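Local coordinates for protein dihydrodipicolinate synthase (Oceanobacillus iheyensis HTE831, PDB 3D0C) that probably catalyses the aldolase-type condensation of pyruvate with aspartate semialdehyde that opens the lysine branch of bacterial amino acid biosynthesis, at residues 51-56 with 69-74; 118-123 with 144-149; 127-132 with 155-160; 199-204 with 237-242. The protein carries 1 engineered substitution. All blocks are in the same frame, centred on the assembly; numbering follows the deposited sequence.

How the interactions relate
All four contacts belong to one TIM barrel, whose eight parallel strands are ringed by helices. Interaction 1 comes first along the chain and closes before the others begin, joining the loop after strand 49-50 to helix 64-78. Interactions 2 and 3 cross in sequence and share helix 122-135: residues 118-123 lead into it and 127-132 lie within it. Their centres are 14 Å apart, and both touch the second subunit. Interaction 4 comes last and ties barrel helix 196-206 to helix 235-257, its centre about 28 Å from that of interaction 1 and on the opposite side of the chain's centre. The first includes Thr56, predicted to bind pyruvate; the fourth lies away from the predicted catalytic residues.

Interaction 1. Residues 51-56 with 69-74; sequences VPNGNT and QVATRV
Asn53 ND2 is the polar atom by which the loop 51-56 reaches helix 64-78: it hydrogen-bonds to Ala67 O of that helix and also packs on Ala71 CB, 3.7 Å from ND2. The other end of the same amide, OD1, faces Val70 and comes within 4.1 Å of Val70 CB, a plain van der Waals approach. Asn53 CG stands anti to its own carbonyl carbon (chi1 -77°), which carries the amide over the helix between Val70 and Ala71. The backbone of Asn53 is left-handed (phi 65°, psi 38°), and its O is held by His113 NE2. This is the strand-loop-helix passage of a TIM barrel, in which the loop leaves strand 49-50 and runs on to Thr56, predicted to bind pyruvate, before the chain returns as the helix. Pro52, next to Asn53, supplies the apolar half. Through its backbone it pairs with Gly87 of the adjoining strand 83-88, while Val51 pairs with Gly17 of strand 15-17, the neighbour on the other side. The touching residues are all buried. Pro52 CB lies 4.3 Å from Ala71 CA, where the two backbones come closest, and rests against the branch of Val74, 3.7 Å from Val74 CG2 and 4.0 Å from Val74 CG1.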
# COMPACT_ATOMS: atom_id res chain seq x y z
N VAL A 51 -7.49 -10.51 16.02
CA VAL A 51 -6.98 -10.44 14.66
C VAL A 51 -5.49 -10.21 14.54
O VAL A 51 -5.04 -9.06 14.45
CB VAL A 51 -7.70 -9.33 13.87
CG1 VAL A 51 -7.28 -9.38 12.41
CG2 VAL A 51 -9.22 -9.47 14.02
N PRO A 52 -4.68 -11.29 14.53
CA PRO A 52 -3.23 -11.11 14.40
C PRO A 52 -2.92 -10.66 12.97
O PRO A 52 -3.66 -10.99 12.03
CB PRO A 52 -2.68 -12.50 14.72
CG PRO A 52 -3.75 -13.41 14.21
CD PRO A 52 -5.03 -12.71 14.68
N ASN A 53 -1.85 -9.89 12.80
CA ASN A 53 -1.46 -9.37 11.50
C ASN A 53 -2.46 -8.39 10.89
O ASN A 53 -2.72 -8.38 9.68
CB ASN A 53 -1.14 -10.50 10.51
CG ASN A 53 0.23 -11.10 10.78
OD1 ASN A 53 1.15 -10.40 11.21
ND2 ASN A 53 0.39 -12.39 10.52
N GLY A 54 -3.01 -7.58 11.78
CA GLY A 54 -3.91 -6.51 11.39
C GLY A 54 -2.97 -5.32 11.32
O GLY A 54 -1.79 -5.45 11.67
N ASN A 55 -3.44 -4.17 10.87
CA ASN A 55 -2.55 -3.01 10.79
C ASN A 55 -2.18 -2.52 12.19
O ASN A 55 -1.16 -1.87 12.36
CB ASN A 55 -3.21 -1.90 9.98
CG ASN A 55 -3.13 -2.15 8.48
OD1 ASN A 55 -4.07 -1.85 7.74
ND2 ASN A 55 -2.01 -2.69 8.03
N THR A 56 -2.99 -2.85 13.19
CA THR A 56 -2.68 -2.42 14.55
C THR A 56 -1.49 -3.23 15.03
O THR A 56 -0.85 -2.87 16.01
CB THR A 56 -3.84 -2.65 15.53
OG1 THR A 56 -5.07 -2.21 14.94
CG2 THR A 56 -3.60 -1.87 16.81
N GLN A 69 5.15 -16.15 11.80
CA GLN A 69 5.46 -16.44 13.20
C GLN A 69 4.46 -15.81 14.17
O GLN A 69 4.07 -16.42 15.16
CB GLN A 69 6.88 -15.98 13.55
CG GLN A 69 7.99 -16.69 12.79
CD GLN A 69 9.37 -16.34 13.31
OE1 GLN A 69 9.73 -15.17 13.43
NE2 GLN A 69 10.16 -17.36 13.60
N VAL A 70 4.05 -14.57 13.88
CA VAL A 70 3.08 -13.89 14.72
C VAL A 70 1.73 -14.59 14.66
O VAL A 70 1.12 -14.88 15.68
CB VAL A 70 2.90 -12.41 14.30
CG1 VAL A 70 1.79 -11.76 15.12
CG2 VAL A 70 4.21 -11.65 14.48
N ALA A 71 1.27 -14.88 13.45
CA ALA A 71 -0.02 -15.56 13.29
C ALA A 71 0.02 -16.89 14.04
O ALA A 71 -0.88 -17.21 14.81
CB ALA A 71 -0.31 -15.78 11.81
N THR A 72 1.08 -17.66 13.80
CA THR A 72 1.23 -18.95 14.44
C THR A 72 1.20 -18.81 15.96
O THR A 72 0.44 -19.51 16.65
CB THR A 72 2.55 -19.62 14.00
OG1 THR A 72 2.48 -19.92 12.59
CG2 THR A 72 2.79 -20.91 14.76
N ARG A 73 2.01 -17.89 16.46
CA ARG A 73 2.13 -17.62 17.90
C ARG A 73 0.79 -17.27 18.54
O ARG A 73 0.40 -17.84 19.57
CB ARG A 73 3.10 -16.46 18.13
CG ARG A 73 3.36 -16.14 19.59
CD ARG A 73 4.40 -17.09 20.16
NE ARG A 73 4.93 -16.63 21.45
CZ ARG A 73 6.05 -17.08 22.00
NH1 ARG A 73 6.76 -18.01 21.37
NH2 ARG A 73 6.46 -16.61 23.17
N VAL A 74 0.09 -16.31 17.95
CA VAL A 74 -1.20 -15.90 18.48
C VAL A 74 -2.20 -17.05 18.44
O VAL A 74 -2.88 -17.32 19.44
CB VAL A 74 -1.78 -14.70 17.71
CG1 VAL A 74 -3.14 -14.29 18.30
CG2 VAL A 74 -0.81 -13.53 17.77

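Interaction 2. Residues 118-123 with 144-149; sequences PYITDA and FKDAHL
Asp146 meets Ile120 through one carboxylate oxygen, OD2, which lies 3.8 Å from Ile120 CG2, the two side chains running antiparallel alongside each other; Pro281 of the second subunit also packs on Ile120. Its other oxygen, Asp146 OD1, turns back to its own loop and accepts the backbone N of His148 at 2.8 Å, from above the carboxylate plane, closing an Asx turn. Asp146 also begins a type I turn, with Leu149 N bonded to Asp146 O. An alanine here has no carboxylate to hold His148 N, and the turn would probably be freer to shift against Ile120. His148 contributes its carbonyl: water 1 donates both to His148 O, at 2.7 Å, and to Asp122 OD2, at 2.9 Å, bridging the segments. Leu149 carries most of the apolar contact. With CG anti to the carbonyl carbon (chi1 -68°), its isobutyl group swings across residues 120-122, letting Leu149 CD1 meet Ile120 CD1 at 3.8 Å and CD2 come 3.5 Å from Asp122 OD1. That oxygen also touches Leu149 CA at 3.4 Å and accepts the backbone N of Ser150, the next residue. The loop 144-149 thus leaves strand 140-144 and, on its way to helix 152-157, lies against the start of helix 122-135, where Thr121 is the N-cap.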
# COMPACT_ATOMS: atom_id res chain seq x y z
N PRO A 118 -1.01 -0.05 -6.35
CA PRO A 118 -1.47 1.32 -6.62
C PRO A 118 -2.54 1.37 -7.72
O PRO A 118 -3.28 2.34 -7.82
CB PRO A 118 -0.19 2.05 -7.04
CG PRO A 118 0.63 0.96 -7.66
CD PRO A 118 0.42 -0.19 -6.69
N TYR A 119 -2.61 0.30 -8.52
CA TYR A 119 -3.59 0.21 -9.61
C TYR A 119 -4.52 -0.98 -9.39
O TYR A 119 -4.08 -2.13 -9.28
CB TYR A 119 -2.88 0.06 -10.96
CG TYR A 119 -1.67 0.96 -11.14
CD1 TYR A 119 -1.72 2.31 -10.80
CD2 TYR A 119 -0.47 0.46 -11.65
CE1 TYR A 119 -0.61 3.14 -10.96
CE2 TYR A 119 0.65 1.28 -11.81
CZ TYR A 119 0.57 2.62 -11.46
OH TYR A 119 1.67 3.43 -11.61
N ILE A 120 -5.81 -0.69 -9.33
CA ILE A 120 -6.83 -1.71 -9.11
C ILE A 120 -8.14 -1.26 -9.76
O ILE A 120 -8.43 -0.07 -9.83
CB ILE A 120 -7.01 -1.96 -7.58
CG1 ILE A 120 -8.01 -3.08 -7.32
CG2 ILE A 120 -7.47 -0.68 -6.88
CD1 ILE A 120 -8.03 -3.54 -5.87
N THR A 121 -8.91 -2.23 -10.27
CA THR A 121 -10.20 -1.96 -10.89
C THR A 121 -11.22 -2.89 -10.23
O THR A 121 -10.85 -3.88 -9.61
CB THR A 121 -10.20 -2.25 -12.42
OG1 THR A 121 -10.05 -3.66 -12.65
CG2 THR A 121 -9.06 -1.51 -13.10
N ASP A 122 -12.51 -2.56 -10.36
CA ASP A 122 -13.56 -3.39 -9.78
C ASP A 122 -13.45 -4.84 -10.25
O ASP A 122 -13.43 -5.77 -9.45
CB ASP A 122 -14.95 -2.85 -10.15
CG ASP A 122 -15.23 -1.47 -9.58
OD1 ASP A 122 -14.79 -1.19 -8.45
OD2 ASP A 122 -15.92 -0.67 -10.25
N ALA A 123 -13.40 -5.03 -11.56
CA ALA A 123 -13.31 -6.37 -12.14
C ALA A 123 -12.06 -7.13 -11.72
O ALA A 123 -12.11 -8.34 -11.48
CB ALA A 123 -13.38 -6.28 -13.66
N PHE A 144 -12.47 -3.78 3.41
CA PHE A 144 -12.86 -2.91 2.30
C PHE A 144 -12.76 -1.43 2.67
O PHE A 144 -13.63 -0.90 3.38
CB PHE A 144 -14.30 -3.25 1.90
CG PHE A 144 -14.65 -2.88 0.50
CD1 PHE A 144 -14.27 -3.68 -0.57
CD2 PHE A 144 -15.39 -1.72 0.24
CE1 PHE A 144 -14.61 -3.34 -1.88
CE2 PHE A 144 -15.74 -1.37 -1.06
CZ PHE A 144 -15.35 -2.19 -2.12
N LYS A 145 -11.74 -0.74 2.17
CA LYS A 145 -11.56 0.66 2.52
C LYS A 145 -11.29 1.63 1.37
O LYS A 145 -11.06 2.82 1.61
CB LYS A 145 -10.41 0.77 3.52
CG LYS A 145 -9.05 0.49 2.89
CD LYS A 145 -7.95 0.38 3.93
CE LYS A 145 -7.82 1.65 4.77
NZ LYS A 145 -6.89 1.45 5.92
N ASP A 146 -11.30 1.14 0.14
CA ASP A 146 -11.02 1.97 -1.04
C ASP A 146 -12.33 2.53 -1.60
O ASP A 146 -13.06 1.81 -2.27
CB ASP A 146 -10.32 1.12 -2.11
CG ASP A 146 -9.84 1.93 -3.32
OD1 ASP A 146 -10.28 3.09 -3.51
OD2 ASP A 146 -9.02 1.39 -4.09
N ALA A 147 -12.61 3.80 -1.32
CA ALA A 147 -13.84 4.41 -1.81
C ALA A 147 -13.94 4.43 -3.33
O ALA A 147 -15.03 4.57 -3.89
CB ALA A 147 -13.97 5.84 -1.25
N HIS A 148 -12.80 4.29 -4.01
CA HIS A 148 -12.76 4.30 -5.47
C HIS A 148 -13.28 3.02 -6.10
O HIS A 148 -13.51 2.96 -7.31
CB HIS A 148 -11.34 4.59 -5.96
CG HIS A 148 -10.88 5.98 -5.68
ND1 HIS A 148 -11.35 7.07 -6.37
CD2 HIS A 148 -10.03 6.47 -4.75
CE1 HIS A 148 -10.81 8.17 -5.88
NE2 HIS A 148 -10.00 7.83 -4.89
N LEU A 149 -13.44 1.98 -5.28
CA LEU A 149 -13.96 0.71 -5.76
C LEU A 149 -15.45 0.68 -5.47
O LEU A 149 -15.91 1.23 -4.47
CB LEU A 149 -13.28 -0.46 -5.06
CG LEU A 149 -11.80 -0.65 -5.40
CD1 LEU A 149 -11.27 -1.88 -4.67
CD2 LEU A 149 -11.64 -0.78 -6.91
O HOH W 1 -15.21 1.87 -9.05

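Interaction 3. Residues 127-132 with 155-160; sequences EYYRNI and KELAPL
Two helices from the outer layer of the TIM barrel, 122-135 and 152-157, are brought side by side here, with Tyr129 and Arg130 packed against Leu157 and its neighbours. Strand 140-144 lies between them in the sequence, so the pair are successive helices of the beta-alpha fold. Leu157 is wedged in with both methyls. CD1 sits 3.6 Å from Tyr129 CB and 3.8 Å from Tyr129 CD2, the leucine running roughly perpendicular to the tyrosine side chain, while CD2 lies 4.1 Å from Arg130 CB. The ring of Tyr129 then leads away from residues 155-160 toward the barrel, where Ile112 and Pro115 touch it. Val126, one turn before Arg130, also packs on Leu157. A type I turn from Leu157 to Leu160 brings Leu160 CD1 within 4.3 Å of Arg130 CG, so the aliphatic part of the arginine is lined by two leucines. A turn about its CG-CD bond (chi3 55°) swings the guanidinium back along its own helix, where NH2 forms a salt bridge with Glu127 OE2 at 3.0 Å, on the syn side but tilted 28° out of the carboxylate plane. Glu156 OE2 lies near the guanidinium plane, farther off than a salt bridge would be. The tie to that residue is instead through water 2, which donates to Glu156 O at 2.7 Å and accepts weakly from Arg130 NH1 at 3.2 Å.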
# COMPACT_ATOMS: atom_id res chain seq x y z
N GLU A 127 -11.47 -10.62 -9.11
CA GLU A 127 -10.59 -11.75 -9.41
C GLU A 127 -9.55 -11.98 -8.31
O GLU A 127 -9.27 -13.11 -7.91
CB GLU A 127 -9.88 -11.52 -10.75
CG GLU A 127 -10.83 -11.46 -11.93
CD GLU A 127 -11.64 -12.73 -12.07
OE1 GLU A 127 -11.03 -13.79 -12.30
OE2 GLU A 127 -12.89 -12.66 -11.96
N TYR A 128 -8.98 -10.88 -7.82
CA TYR A 128 -7.98 -10.93 -6.76
C TYR A 128 -8.57 -11.64 -5.54
O TYR A 128 -8.04 -12.65 -5.05
CB TYR A 128 -7.58 -9.50 -6.37
CG TYR A 128 -6.59 -9.41 -5.24
CD1 TYR A 128 -5.23 -9.60 -5.46
CD2 TYR A 128 -7.02 -9.13 -3.94
CE1 TYR A 128 -4.32 -9.53 -4.41
CE2 TYR A 128 -6.12 -9.06 -2.89
CZ TYR A 128 -4.77 -9.26 -3.13
OH TYR A 128 -3.88 -9.18 -2.08
N TYR A 129 -9.69 -11.10 -5.07
CA TYR A 129 -10.35 -11.67 -3.90
C TYR A 129 -10.81 -13.11 -4.07
O TYR A 129 -10.58 -13.96 -3.22
CB TYR A 129 -11.56 -10.81 -3.51
CG TYR A 129 -11.19 -9.46 -2.94
CD1 TYR A 129 -10.29 -9.35 -1.88
CD2 TYR A 129 -11.75 -8.29 -3.45
CE1 TYR A 129 -9.96 -8.11 -1.34
CE2 TYR A 129 -11.43 -7.04 -2.92
CZ TYR A 129 -10.53 -6.96 -1.87
OH TYR A 129 -10.20 -5.73 -1.34
N ARG A 130 -11.49 -13.39 -5.17
CA ARG A 130 -11.99 -14.74 -5.39
C ARG A 130 -10.90 -15.82 -5.48
O ARG A 130 -11.09 -16.93 -4.96
CB ARG A 130 -12.85 -14.77 -6.65
CG ARG A 130 -13.47 -16.12 -6.91
CD ARG A 130 -14.76 -15.96 -7.66
NE ARG A 130 -14.56 -15.20 -8.89
CZ ARG A 130 -15.49 -14.45 -9.44
NH1 ARG A 130 -16.68 -14.36 -8.87
NH2 ARG A 130 -15.24 -13.80 -10.57
N ASN A 131 -9.79 -15.53 -6.16
CA ASN A 131 -8.75 -16.53 -6.28
C ASN A 131 -8.13 -16.83 -4.90
O ASN A 131 -7.71 -17.96 -4.65
CB ASN A 131 -7.66 -16.08 -7.26
CG ASN A 131 -8.18 -15.97 -8.69
OD1 ASN A 131 -9.21 -16.55 -9.04
ND2 ASN A 131 -7.45 -15.24 -9.52
N ILE A 132 -8.07 -15.85 -4.01
CA ILE A 132 -7.49 -16.09 -2.71
C ILE A 132 -8.42 -16.92 -1.81
O ILE A 132 -8.00 -17.94 -1.25
CB ILE A 132 -7.10 -14.76 -2.02
CG1 ILE A 132 -6.02 -14.07 -2.86
CG2 ILE A 132 -6.61 -15.01 -0.59
CD1 ILE A 132 -5.66 -12.72 -2.38
N LYS A 155 -20.94 -7.09 -3.44
CA LYS A 155 -22.18 -7.75 -3.87
C LYS A 155 -21.89 -8.98 -4.72
O LYS A 155 -22.51 -10.04 -4.55
CB LYS A 155 -23.05 -6.76 -4.66
CG LYS A 155 -23.56 -5.60 -3.80
CD LYS A 155 -24.21 -4.49 -4.62
CE LYS A 155 -25.42 -4.98 -5.41
NZ LYS A 155 -26.07 -3.85 -6.13
N GLU A 156 -20.93 -8.84 -5.63
CA GLU A 156 -20.51 -9.92 -6.52
C GLU A 156 -19.95 -11.12 -5.75
O GLU A 156 -20.22 -12.27 -6.08
CB GLU A 156 -19.45 -9.40 -7.49
CG GLU A 156 -18.64 -10.47 -8.16
CD GLU A 156 -19.22 -10.89 -9.49
OE1 GLU A 156 -20.42 -11.24 -9.53
OE2 GLU A 156 -18.48 -10.87 -10.50
N LEU A 157 -19.16 -10.84 -4.72
CA LEU A 157 -18.53 -11.89 -3.93
C LEU A 157 -19.33 -12.49 -2.78
O LEU A 157 -19.09 -13.63 -2.37
CB LEU A 157 -17.20 -11.37 -3.37
CG LEU A 157 -16.17 -10.90 -4.40
CD1 LEU A 157 -15.06 -10.16 -3.69
CD2 LEU A 157 -15.63 -12.10 -5.16
N ALA A 158 -20.28 -11.73 -2.25
CA ALA A 158 -21.10 -12.16 -1.11
C ALA A 158 -21.60 -13.61 -1.16
O ALA A 158 -21.59 -14.30 -0.14
CB ALA A 158 -22.27 -11.21 -0.92
N PRO A 159 -22.06 -14.09 -2.32
CA PRO A 159 -22.58 -15.45 -2.47
C PRO A 159 -21.60 -16.57 -2.12
O PRO A 159 -22.02 -17.70 -1.83
CB PRO A 159 -23.00 -15.51 -3.93
CG PRO A 159 -23.45 -14.12 -4.19
CD PRO A 159 -22.33 -13.31 -3.55
N LEU A 160 -20.30 -16.27 -2.16
CA LEU A 160 -19.29 -17.28 -1.84
C LEU A 160 -19.41 -17.73 -0.40
O LEU A 160 -19.33 -16.92 0.51
CB LEU A 160 -17.88 -16.72 -2.07
CG LEU A 160 -17.52 -16.28 -3.49
CD1 LEU A 160 -16.12 -15.71 -3.52
CD2 LEU A 160 -17.64 -17.47 -4.44
O HOH W 2 -18.95 -14.64 -6.64

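Interaction 4. Residues 199-204 with 237-242; sequences WAPFFY and KIWDVW
The Phe202 ring turns its edge toward the face of Trp242, in an offset edge-to-face pair with its five-membered ring: centroids 5.8 Å apart, planes at 83°. Against the six-membered ring of Trp239 the same phenyl lies obliquely, planes at 36°, with Phe202 CE1 3.7 Å from Trp239 CH2. The two tryptophans also meet, Trp239 CE3 standing 3.7 Å above a face of Trp242 toward its rim and Trp239 O lying in plane at an edge of Trp242; Ile238 CG2 lies over the rim of one face of Trp239. Beside this aromatic cluster Pro201 fills the angle between the tryptophans: its CB touches Trp239 CZ3 at 3.5 Å, its CG reaches Trp242 CD1 at 3.8 Å, and CB also lies on Ile238 CG2. An alanine in place of Phe202 would probably leave a gap beside both indoles and Trp239 freer to turn. The contact joins barrel helix 196-206, kinked around Pro201, to helix 235-257, which follows the barrel; their segments run roughly antiparallel at 150°, with axes 10.4 Å apart at closest approach. Trp242 NE1 hydrogen-bonds to Lys198 O, so the indole's one polar atom is satisfied. No hydrogen bond or charge pair links the two segments themselves, and their cohesion therefore rests on ring and aliphatic packing.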
# COMPACT_ATOMS: atom_id res chain seq x y z
N TRP A 199 -16.93 5.42 14.73
CA TRP A 199 -17.96 5.19 13.72
C TRP A 199 -18.97 4.09 14.04
O TRP A 199 -20.02 4.02 13.41
CB TRP A 199 -17.31 4.92 12.36
CG TRP A 199 -16.68 6.15 11.80
CD1 TRP A 199 -15.41 6.59 12.02
CD2 TRP A 199 -17.33 7.16 11.04
NE1 TRP A 199 -15.23 7.82 11.44
CE2 TRP A 199 -16.40 8.20 10.83
CE3 TRP A 199 -18.62 7.30 10.51
CZ2 TRP A 199 -16.70 9.36 10.12
CZ3 TRP A 199 -18.93 8.46 9.80
CH2 TRP A 199 -17.97 9.47 9.61
N ALA A 200 -18.66 3.24 15.02
CA ALA A 200 -19.54 2.13 15.37
C ALA A 200 -21.03 2.47 15.55
O ALA A 200 -21.89 1.77 15.00
CB ALA A 200 -19.01 1.44 16.63
N PRO A 201 -21.36 3.52 16.31
CA PRO A 201 -22.76 3.90 16.53
C PRO A 201 -23.52 4.15 15.25
O PRO A 201 -24.65 3.70 15.09
CB PRO A 201 -22.65 5.17 17.38
CG PRO A 201 -21.39 4.95 18.15
CD PRO A 201 -20.46 4.41 17.07
N PHE A 202 -22.89 4.86 14.32
CA PHE A 202 -23.56 5.17 13.06
C PHE A 202 -23.69 3.95 12.17
O PHE A 202 -24.72 3.75 11.53
CB PHE A 202 -22.81 6.30 12.35
CG PHE A 202 -22.66 7.52 13.20
CD1 PHE A 202 -23.76 8.34 13.46
CD2 PHE A 202 -21.46 7.80 13.82
CE1 PHE A 202 -23.66 9.41 14.34
CE2 PHE A 202 -21.34 8.87 14.71
CZ PHE A 202 -22.45 9.68 14.97
N PHE A 203 -22.64 3.12 12.15
CA PHE A 203 -22.67 1.91 11.34
C PHE A 203 -23.72 0.94 11.87
O PHE A 203 -24.38 0.26 11.08
CB PHE A 203 -21.31 1.21 11.37
CG PHE A 203 -20.36 1.69 10.30
CD1 PHE A 203 -19.99 3.03 10.22
CD2 PHE A 203 -19.82 0.79 9.39
CE1 PHE A 203 -19.10 3.46 9.24
CE2 PHE A 203 -18.94 1.21 8.41
CZ PHE A 203 -18.57 2.55 8.33
N TYR A 204 -23.85 0.90 13.19
CA TYR A 204 -24.82 0.01 13.85
C TYR A 204 -26.24 0.40 13.50
O TYR A 204 -27.07 -0.46 13.21
CB TYR A 204 -24.65 0.05 15.37
CG TYR A 204 -23.88 -1.12 15.91
CD1 TYR A 204 -22.52 -1.27 15.65
CD2 TYR A 204 -24.52 -2.11 16.67
CE1 TYR A 204 -21.81 -2.37 16.13
CE2 TYR A 204 -23.82 -3.21 17.15
CZ TYR A 204 -22.47 -3.34 16.88
OH TYR A 204 -21.75 -4.42 17.34
N LYS A 237 -26.57 6.02 26.66
CA LYS A 237 -25.29 5.44 27.04
C LYS A 237 -24.37 5.34 25.81
O LYS A 237 -23.16 5.56 25.91
CB LYS A 237 -25.50 4.06 27.67
CG LYS A 237 -24.22 3.43 28.19
CD LYS A 237 -23.54 4.32 29.22
CE LYS A 237 -22.16 3.80 29.61
NZ LYS A 237 -22.22 2.46 30.25
N ILE A 238 -24.95 5.00 24.66
CA ILE A 238 -24.18 4.88 23.43
C ILE A 238 -23.41 6.17 23.17
O ILE A 238 -22.19 6.16 22.99
CB ILE A 238 -25.11 4.61 22.23
CG1 ILE A 238 -25.71 3.20 22.35
CG2 ILE A 238 -24.35 4.78 20.93
CD1 ILE A 238 -26.75 2.87 21.28
N TRP A 239 -24.13 7.29 23.16
CA TRP A 239 -23.54 8.60 22.94
C TRP A 239 -22.55 8.99 24.03
O TRP A 239 -21.54 9.64 23.75
CB TRP A 239 -24.64 9.66 22.83
CG TRP A 239 -25.51 9.54 21.61
CD1 TRP A 239 -26.84 9.84 21.52
CD2 TRP A 239 -25.11 9.10 20.30
NE1 TRP A 239 -27.30 9.62 20.24
CE2 TRP A 239 -26.25 9.17 19.47
CE3 TRP A 239 -23.90 8.67 19.75
CZ2 TRP A 239 -26.22 8.82 18.12
CZ3 TRP A 239 -23.87 8.32 18.41
CH2 TRP A 239 -25.02 8.40 17.61
N ASP A 240 -22.83 8.63 25.28
CA ASP A 240 -21.92 8.98 26.38
C ASP A 240 -20.57 8.24 26.24
O ASP A 240 -19.51 8.86 26.38
CB ASP A 240 -22.54 8.64 27.74
CG ASP A 240 -23.58 9.66 28.20
OD1 ASP A 240 -23.66 10.77 27.62
OD2 ASP A 240 -24.31 9.36 29.15
N VAL A 241 -20.61 6.94 25.97
CA VAL A 241 -19.36 6.18 25.83
C VAL A 241 -18.62 6.67 24.60
O VAL A 241 -17.39 6.79 24.61
CB VAL A 241 -19.61 4.66 25.68
CG1 VAL A 241 -18.26 3.92 25.59
CG2 VAL A 241 -20.40 4.14 26.87
N TRP A 242 -19.39 6.96 23.55
CA TRP A 242 -18.87 7.45 22.28
C TRP A 242 -18.07 8.73 22.48
O TRP A 242 -16.93 8.84 22.02
CB TRP A 242 -20.04 7.69 21.32
CG TRP A 242 -19.69 8.38 20.05
CD1 TRP A 242 -19.03 7.86 18.97
CD2 TRP A 242 -20.01 9.73 19.69
NE1 TRP A 242 -18.93 8.79 17.97
CE2 TRP A 242 -19.52 9.95 18.39
CE3 TRP A 242 -20.67 10.77 20.35
CZ2 TRP A 242 -19.67 11.18 17.73
CZ3 TRP A 242 -20.82 11.99 19.70
CH2 TRP A 242 -20.32 12.18 18.40